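PDB 4J3Z: mandelate racemase/muconate lactonizing enzyme from Jannaschia sp., which belongs to the enolase superfamily and probably catalyses a metal-assisted reaction that begins with proton abstraction next to a substrate carboxylate. Local coordinates for residues 12-17 / 22-27; 336-341 / 347-352. One frame throughout, in Å; residues are numbered along the deposited sequence.

Interaction 1: residues 12-17 / 22-27; sequences VAPPPP and RYWLLV
Val12 and Trp24 face each other as an antiparallel hydrogen-bonded pair at the loop end of the hairpin formed by strands 4-12 and 24-31, in the three-stranded antiparallel sheet of the N-terminal capping domain of an enolase superfamily fold. Val12 N donates to Trp24 O at 2.9 Å, nearly straight at 173°, and Trp24 N returns the bond to Val12 O at 2.8 Å. Val12 O also receives a CA-H...O contact from Tyr23 CA at 3.1 Å. Along the same strand pair, Val12 CG2 comes to 4.4 Å from Leu26 CD1. Beyond this pair the chain leaves the sheet, and Pro14 turns its ring over the indole. Its CG stands 3.8 Å from the centroid of the Trp24 six-membered ring and 22° off the normal, a CH-pi contact displaced toward CE2. Trp24 shares its face of the sheet with Val12, and chi1 of -57°, with CG anti to the carbonyl carbon, swings the indole along that face under Pro14 CG. In the next shell, helix 340-345 packs on Val12 and Trp24 through Phe341 and Leu345, while Tyr23 meets Tyr379 edge-to-face. Replacing Trp24 with an alanine would probably leave the Pro14 ring without its aromatic seat and open a gap beside Phe341. At the indole's polar edge, Trp24 NE1 makes a weak hydrogen bond to Gly20 O.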
ATOM      1  N   VAL D  12      27.278 -15.279  38.092  1.00 28.09           N
ATOM      2  CA  VAL D  12      26.543 -15.644  39.295  1.00 28.50           C
ATOM      3  C   VAL D  12      25.505 -16.746  39.039  1.00 29.25           C
ATOM      4  O   VAL D  12      24.694 -16.637  38.133  1.00 30.99           O
ATOM      5  CB  VAL D  12      25.888 -14.403  39.956  1.00 27.23           C
ATOM      6  CG1 VAL D  12      25.168 -14.800  41.229  1.00 27.44           C
ATOM      7  CG2 VAL D  12      26.940 -13.344  40.283  1.00 26.38           C
ATOM      8  N   ALA D  13      25.554 -17.808  39.836  1.00 29.45           N
ATOM      9  CA  ALA D  13      24.557 -18.888  39.778  1.00 29.41           C
ATOM     10  C   ALA D  13      23.450 -18.643  40.793  1.00 29.66           C
ATOM     11  O   ALA D  13      23.706 -18.649  41.998  1.00 29.80           O
ATOM     12  CB  ALA D  13      25.207 -20.245  40.028  1.00 28.07           C
ATOM     13  N   PRO D  14      22.222 -18.382  40.313  1.00 30.39           N
ATOM     14  CA  PRO D  14      21.093 -18.369  41.235  1.00 30.46           C
ATOM     15  C   PRO D  14      20.904 -19.753  41.848  1.00 31.42           C
ATOM     16  O   PRO D  14      21.014 -20.756  41.128  1.00 32.18           O
ATOM     17  CB  PRO D  14      19.910 -18.037  40.325  1.00 29.82           C
ATOM     18  CG  PRO D  14      20.513 -17.232  39.219  1.00 29.87           C
ATOM     19  CD  PRO D  14      21.843 -17.888  38.974  1.00 30.29           C
ATOM     20  N   PRO D  15      20.648 -19.819  43.168  1.00 30.40           N
ATOM     21  CA  PRO D  15      20.334 -21.115  43.762  1.00 32.03           C
ATOM     22  C   PRO D  15      18.994 -21.652  43.256  1.00 35.43           C
ATOM     23  O   PRO D  15      18.214 -20.893  42.662  1.00 35.26           O
ATOM     24  CB  PRO D  15      20.261 -20.816  45.266  1.00 31.01           C
ATOM     25  CG  PRO D  15      20.018 -19.348  45.372  1.00 30.71           C
ATOM     26  CD  PRO D  15      20.711 -18.744  44.175  1.00 30.53           C
ATOM     27  N   PRO D  16      18.733 -22.960  43.457  1.00 37.68           N
ATOM     28  CA  PRO D  16      17.406 -23.526  43.223  1.00 37.16           C
ATOM     29  C   PRO D  16      16.295 -22.599  43.739  1.00 36.78           C
ATOM     30  O   PRO D  16      16.439 -22.019  44.824  1.00 36.65           O
ATOM     31  CB  PRO D  16      17.442 -24.824  44.042  1.00 36.77           C
ATOM     32  CG  PRO D  16      18.896 -25.144  44.241  1.00 36.00           C
ATOM     33  CD  PRO D  16      19.728 -24.024  43.690  1.00 36.77           C
ATOM     34  N   PRO D  17      15.182 -22.467  42.987  1.00 36.32           N
ATOM     35  CA  PRO D  17      14.817 -23.173  41.753  1.00 36.32           C
ATOM     36  C   PRO D  17      15.284 -22.501  40.451  1.00 39.59           C
ATOM     37  O   PRO D  17      14.910 -22.939  39.360  1.00 40.72           O
ATOM     38  CB  PRO D  17      13.280 -23.217  41.815  1.00 36.36           C
ATOM     39  CG  PRO D  17      12.877 -22.508  43.086  1.00 35.71           C
ATOM     40  CD  PRO D  17      14.054 -21.673  43.491  1.00 35.71           C
ATOM     41  N   ARG D  22      19.920 -19.847  34.623  1.00 40.48           N
ATOM     42  CA  ARG D  22      21.087 -20.636  35.028  1.00 40.78           C
ATOM     43  C   ARG D  22      22.201 -19.776  35.630  1.00 39.76           C
ATOM     44  O   ARG D  22      22.816 -20.162  36.634  1.00 40.33           O
ATOM     45  CB  ARG D  22      21.651 -21.419  33.841  1.00 44.89           C
ATOM     46  CG  ARG D  22      21.113 -22.834  33.676  1.00 48.53           C
ATOM     47  CD  ARG D  22      22.176 -23.713  33.031  1.00 51.39           C
ATOM     48  NE  ARG D  22      21.689 -25.045  32.681  1.00 53.50           N
ATOM     49  CZ  ARG D  22      21.219 -25.391  31.484  1.00 56.25           C
ATOM     50  NH1 ARG D  22      21.162 -24.508  30.500  1.00 55.22           N
ATOM     51  NH2 ARG D  22      20.806 -26.636  31.269  1.00 59.92           N
ATOM     52  N   TYR D  23      22.468 -18.627  35.007  1.00 37.52           N
ATOM     53  CA  TYR D  23      23.492 -17.693  35.481  1.00 34.86           C
ATOM     54  C   TYR D  23      23.162 -16.249  35.124  1.00 34.45           C
ATOM     55  O   TYR D  23      22.508 -15.991  34.106  1.00 34.42           O
ATOM     56  CB  TYR D  23      24.869 -18.055  34.921  1.00 34.83           C
ATOM     57  CG  TYR D  23      24.946 -18.099  33.409  1.00 34.66           C
ATOM     58  CD1 TYR D  23      25.023 -16.924  32.656  1.00 34.33           C
ATOM     59  CD2 TYR D  23      24.954 -19.316  32.732  1.00 34.32           C
ATOM     60  CE1 TYR D  23      25.097 -16.959  31.277  1.00 34.82           C
ATOM     61  CE2 TYR D  23      25.037 -19.361  31.353  1.00 35.92           C
ATOM     62  CZ  TYR D  23      25.104 -18.180  30.631  1.00 35.80           C
ATOM     63  OH  TYR D  23      25.182 -18.218  29.259  1.00 35.38           O
ATOM     64  N   TRP D  24      23.610 -15.316  35.965  1.00 31.85           N
ATOM     65  CA  TRP D  24      23.555 -13.893  35.633  1.00 29.70           C
ATOM     66  C   TRP D  24      24.957 -13.377  35.361  1.00 29.15           C
ATOM     67  O   TRP D  24      25.917 -13.860  35.957  1.00 28.71           O
ATOM     68  CB  TRP D  24      22.926 -13.080  36.760  1.00 28.63           C
ATOM     69  CG  TRP D  24      21.544 -13.509  37.155  1.00 27.66           C
ATOM     70  CD1 TRP D  24      20.574 -14.032  36.342  1.00 28.35           C
ATOM     71  CD2 TRP D  24      20.971 -13.429  38.463  1.00 27.10           C
ATOM     72  NE1 TRP D  24      19.434 -14.285  37.069  1.00 28.72           N
ATOM     73  CE2 TRP D  24      19.650 -13.918  38.372  1.00 27.69           C
ATOM     74  CE3 TRP D  24      21.448 -13.002  39.708  1.00 27.72           C
ATOM     75  CZ2 TRP D  24      18.801 -13.992  39.476  1.00 27.37           C
ATOM     76  CZ3 TRP D  24      20.595 -13.066  40.809  1.00 27.47           C
ATOM     77  CH2 TRP D  24      19.291 -13.570  40.682  1.00 26.96           C
ATOM     78  N   LEU D  25      25.063 -12.395  34.463  1.00 28.22           N
ATOM     79  CA  LEU D  25      26.344 -11.809  34.097  1.00 27.70           C
ATOM     80  C   LEU D  25      26.422 -10.354  34.528  1.00 27.75           C
ATOM     81  O   LEU D  25      25.879  -9.458  33.863  1.00 26.89           O
ATOM     82  CB  LEU D  25      26.569 -11.915  32.584  1.00 27.76           C
ATOM     83  CG  LEU D  25      27.189 -13.186  32.017  1.00 27.46           C
ATOM     84  CD1 LEU D  25      26.590 -13.500  30.647  1.00 29.25           C
ATOM     85  CD2 LEU D  25      28.697 -13.032  31.934  1.00 25.40           C
ATOM     86  N   LEU D  26      27.119 -10.116  35.634  1.00 28.65           N
ATOM     87  CA  LEU D  26      27.207  -8.768  36.201  1.00 28.19           C
ATOM     88  C   LEU D  26      28.575  -8.144  35.966  1.00 27.98           C
ATOM     89  O   LEU D  26      29.594  -8.827  36.063  1.00 27.95           O
ATOM     90  CB  LEU D  26      26.902  -8.792  37.697  1.00 27.49           C
ATOM     91  CG  LEU D  26      25.687  -9.551  38.229  1.00 27.78           C
ATOM     92  CD1 LEU D  26      25.488  -9.205  39.698  1.00 27.82           C
ATOM     93  CD2 LEU D  26      24.420  -9.254  37.432  1.00 27.05           C
ATOM     94  N   VAL D  27      28.576  -6.847  35.653  1.00 27.56           N
ATOM     95  CA  VAL D  27      29.801  -6.064  35.480  1.00 26.93           C
ATOM     96  C   VAL D  27      29.885  -4.937  36.525  1.00 25.98           C
ATOM     97  O   VAL D  27      28.879  -4.309  36.860  1.00 25.72           O
ATOM     98  CB  VAL D  27      29.934  -5.485  34.043  1.00 27.11           C
ATOM     99  CG1 VAL D  27      29.730  -6.568  32.986  1.00 25.87           C
ATOM    100  CG2 VAL D  27      28.982  -4.314  33.806  1.00 26.73           C
TER

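Interaction 2: residues 336-341 / 347-352; sequences AIETPF and TGRPRV
A buttressed salt bridge between Glu338 and Arg349 ties the loop after strand 334-336 to the loop before strand 356-358, in the C-terminal barrel domain of the enolase superfamily fold. Arg349 NH1 donates to Glu338 OE1 at 3.0 Å, almost straight at 175°, and Arg349 NH2 points at Glu338 OE2; that second separation is modelled very short and its exact length is doubtful. The carboxylate carbon lies at the guanidinium edge, in its plane, but the two groups are turned 54° against each other, not coplanar. The arginine chain runs extended from CA, with CG anti to the backbone N (chi1 -164°), and bends at chi3, which brings both terminal nitrogens to the glutamate. Glu338 OE1 also accepts the backbone N of Val352 at 3.1 Å. This donor and Arg349 NH1 reach the oxygen from opposite faces of the carboxylate plane. Beside the polar group, Val352 CG2 lies 3.7 Å from Glu338 CD and 4.0 Å from Ala336 CB, and Trp318 of helix 315-327 touches Ala336, Arg349 and Val352. Arg349 NE has a second acidic partner, Glu343 OE1, in helix 340-345. Gripped by two well-formed N-H bonds at OE1, the Glu338 carboxylate is fixed in its rotation, while the arginine that supplies one of them is shared between two acids.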
ATOM      1  N   ALA D 336       8.745  -8.566  37.072  1.00 26.95           N
ATOM      2  CA  ALA D 336       9.538  -8.722  38.303  1.00 27.44           C
ATOM      3  C   ALA D 336       9.836 -10.177  38.654  1.00 26.94           C
ATOM      4  O   ALA D 336       9.055 -11.063  38.330  1.00 28.04           O
ATOM      5  CB  ALA D 336       8.853  -8.022  39.472  1.00 27.33           C
ATOM      6  N   ILE D 337      10.974 -10.460  39.216  1.00 26.78           N
ATOM      7  CA  ILE D 337      11.165 -11.699  39.946  1.00 27.11           C
ATOM      8  C   ILE D 337      11.670 -11.443  41.373  1.00 27.69           C
ATOM      9  O   ILE D 337      12.799 -11.096  41.583  1.00 27.11           O
ATOM     10  CB  ILE D 337      12.099 -12.672  39.248  1.00 26.67           C
ATOM     11  CG1 ILE D 337      12.083 -12.482  37.767  1.00 25.47           C
ATOM     12  CG2 ILE D 337      11.598 -14.048  39.468  1.00 27.42           C
ATOM     13  CD1 ILE D 337      12.904 -13.460  36.996  1.00 24.81           C
ATOM     14  N   GLU D 338      10.804 -11.634  42.339  1.00 27.54           N
ATOM     15  CA  GLU D 338      11.119 -11.285  43.689  1.00 28.56           C
ATOM     16  C   GLU D 338      11.621 -12.382  44.643  1.00 29.10           C
ATOM     17  O   GLU D 338      11.090 -12.625  45.699  1.00 30.92           O
ATOM     18  CB  GLU D 338       9.984 -10.512  44.257  1.00 29.51           C
ATOM     19  CG  GLU D 338       9.640  -9.337  43.423  1.00 29.72           C
ATOM     20  CD  GLU D 338      10.245  -8.095  43.937  1.00 30.97           C
ATOM     21  OE1 GLU D 338       9.897  -7.675  45.025  1.00 32.99           O
ATOM     22  OE2 GLU D 338      11.071  -7.535  43.245  1.00 28.92           O
ATOM     23  N   THR D 339      12.719 -12.965  44.281  1.00 28.13           N
ATOM     24  CA  THR D 339      13.323 -14.030  45.071  1.00 27.59           C
ATOM     25  C   THR D 339      14.209 -13.470  46.185  1.00 27.99           C
ATOM     26  O   THR D 339      14.631 -12.314  46.112  1.00 28.30           O
ATOM     27  CB  THR D 339      14.203 -14.945  44.207  1.00 26.70           C
ATOM     28  OG1 THR D 339      15.434 -14.269  43.898  1.00 26.91           O
ATOM     29  CG2 THR D 339      13.476 -15.353  42.931  1.00 25.84           C
ATOM     30  N   PRO D 340      14.492 -14.293  47.224  1.00 26.63           N
ATOM     31  CA  PRO D 340      15.491 -13.974  48.252  1.00 25.56           C
ATOM     32  C   PRO D 340      16.888 -13.668  47.698  1.00 26.60           C
ATOM     33  O   PRO D 340      17.517 -12.680  48.104  1.00 27.36           O
ATOM     34  CB  PRO D 340      15.536 -15.252  49.097  1.00 25.36           C
ATOM     35  CG  PRO D 340      14.171 -15.843  48.951  1.00 25.41           C
ATOM     36  CD  PRO D 340      13.733 -15.518  47.551  1.00 25.37           C
ATOM     37  N   PHE D 341      17.385 -14.506  46.789  1.00 26.76           N
ATOM     38  CA  PHE D 341      18.723 -14.301  46.241  1.00 26.86           C
ATOM     39  C   PHE D 341      18.874 -12.924  45.584  1.00 26.98           C
ATOM     40  O   PHE D 341      19.890 -12.246  45.775  1.00 27.36           O
ATOM     41  CB  PHE D 341      19.096 -15.411  45.266  1.00 28.15           C
ATOM     42  CG  PHE D 341      20.529 -15.358  44.806  1.00 28.73           C
ATOM     43  CD1 PHE D 341      21.573 -15.468  45.723  1.00 29.06           C
ATOM     44  CD2 PHE D 341      20.835 -15.220  43.463  1.00 28.25           C
ATOM     45  CE1 PHE D 341      22.891 -15.443  45.297  1.00 28.42           C
ATOM     46  CE2 PHE D 341      22.152 -15.186  43.032  1.00 27.81           C
ATOM     47  CZ  PHE D 341      23.180 -15.298  43.954  1.00 27.93           C
ATOM     48  N   THR D 347      22.487  -4.897  47.976  1.00 25.75           N
ATOM     49  CA  THR D 347      21.694  -4.110  48.924  1.00 26.51           C
ATOM     50  C   THR D 347      21.194  -2.845  48.208  1.00 27.92           C
ATOM     51  O   THR D 347      21.978  -2.123  47.591  1.00 27.57           O
ATOM     52  CB  THR D 347      22.441  -3.763  50.235  1.00 27.34           C
ATOM     53  OG1 THR D 347      23.420  -2.742  49.998  1.00 27.33           O
ATOM     54  CG2 THR D 347      23.110  -5.012  50.851  1.00 27.74           C
ATOM     55  N   GLY D 348      19.885  -2.610  48.259  1.00 28.98           N
ATOM     56  CA  GLY D 348      19.287  -1.446  47.596  1.00 29.47           C
ATOM     57  C   GLY D 348      18.254  -1.781  46.534  1.00 29.11           C
ATOM     58  O   GLY D 348      17.560  -0.900  46.033  1.00 29.21           O
ATOM     59  N   ARG D 349      18.158  -3.057  46.183  1.00 28.41           N
ATOM     60  CA  ARG D 349      17.188  -3.529  45.206  1.00 28.55           C
ATOM     61  C   ARG D 349      15.807  -2.897  45.418  1.00 29.68           C
ATOM     62  O   ARG D 349      15.313  -2.857  46.548  1.00 30.38           O
ATOM     63  CB  ARG D 349      17.066  -5.046  45.297  1.00 28.64           C
ATOM     64  CG  ARG D 349      16.384  -5.697  44.106  1.00 29.13           C
ATOM     65  CD  ARG D 349      16.118  -7.169  44.370  1.00 28.70           C
ATOM     66  NE  ARG D 349      15.011  -7.335  45.302  1.00 28.05           N
ATOM     67  CZ  ARG D 349      13.740  -7.452  44.934  1.00 28.91           C
ATOM     68  NH1 ARG D 349      12.797  -7.582  45.860  1.00 28.54           N
ATOM     69  NH2 ARG D 349      13.412  -7.428  43.640  1.00 28.57           N
ATOM     70  N   PRO D 350      15.186  -2.388  44.332  1.00 28.83           N
ATOM     71  CA  PRO D 350      13.814  -1.905  44.432  1.00 28.42           C
ATOM     72  C   PRO D 350      12.871  -3.053  44.803  1.00 28.86           C
ATOM     73  O   PRO D 350      12.960  -4.145  44.233  1.00 28.46           O
ATOM     74  CB  PRO D 350      13.513  -1.398  43.015  1.00 28.05           C
ATOM     75  CG  PRO D 350      14.851  -1.158  42.391  1.00 27.13           C
ATOM     76  CD  PRO D 350      15.728  -2.225  42.968  1.00 27.09           C
ATOM     77  N   ARG D 351      11.986  -2.805  45.764  1.00 30.05           N
ATOM     78  CA  ARG D 351      11.062  -3.838  46.235  1.00 30.26           C
ATOM     79  C   ARG D 351       9.661  -3.605  45.691  1.00 29.09           C
ATOM     80  O   ARG D 351       9.131  -2.495  45.774  1.00 29.64           O
ATOM     81  CB  ARG D 351      11.017  -3.880  47.765  1.00 31.25           C
ATOM     82  CG  ARG D 351      12.329  -3.532  48.443  1.00 33.28           C
ATOM     83  CD  ARG D 351      12.174  -3.398  49.951  1.00 35.62           C
ATOM     84  NE  ARG D 351      12.597  -4.615  50.642  1.00 37.83           N
ATOM     85  CZ  ARG D 351      13.050  -4.657  51.897  1.00 38.54           C
ATOM     86  NH1 ARG D 351      13.143  -3.546  52.619  1.00 38.11           N
ATOM     87  NH2 ARG D 351      13.414  -5.817  52.434  1.00 37.74           N
ATOM     88  N   VAL D 352       9.069  -4.644  45.115  1.00 28.53           N
ATOM     89  CA  VAL D 352       7.650  -4.600  44.789  1.00 28.95           C
ATOM     90  C   VAL D 352       6.898  -4.694  46.111  1.00 28.86           C
ATOM     91  O   VAL D 352       6.945  -5.720  46.787  1.00 28.34           O
ATOM     92  CB  VAL D 352       7.235  -5.746  43.852  1.00 29.89           C
ATOM     93  CG1 VAL D 352       5.719  -5.801  43.701  1.00 29.76           C
ATOM     94  CG2 VAL D 352       7.923  -5.604  42.500  1.00 30.28           C
TER

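In the fold
Interactions 1 and 2 are neighbours in space, their centres 14 Å apart; one belongs to the N-terminal capping domain, the other to the barrel domain, and the Phe341 contacts between them bridge the two. Phe341 lies in the first turn of helix 340-345, at the end of segment 336-341: its CZ is 3.4 Å from Val12 CG1, its CD2 is 3.4 Å from Trp24 CZ3, and its CG is 3.4 Å from Pro15 CD. Pro14 CA lies 3.8 Å from Phe341 CE2, and the ring thus packs against residues of both segments of interaction 1. In this superfamily the active site generally lies between these two domains; neither contact includes a ligand or metal.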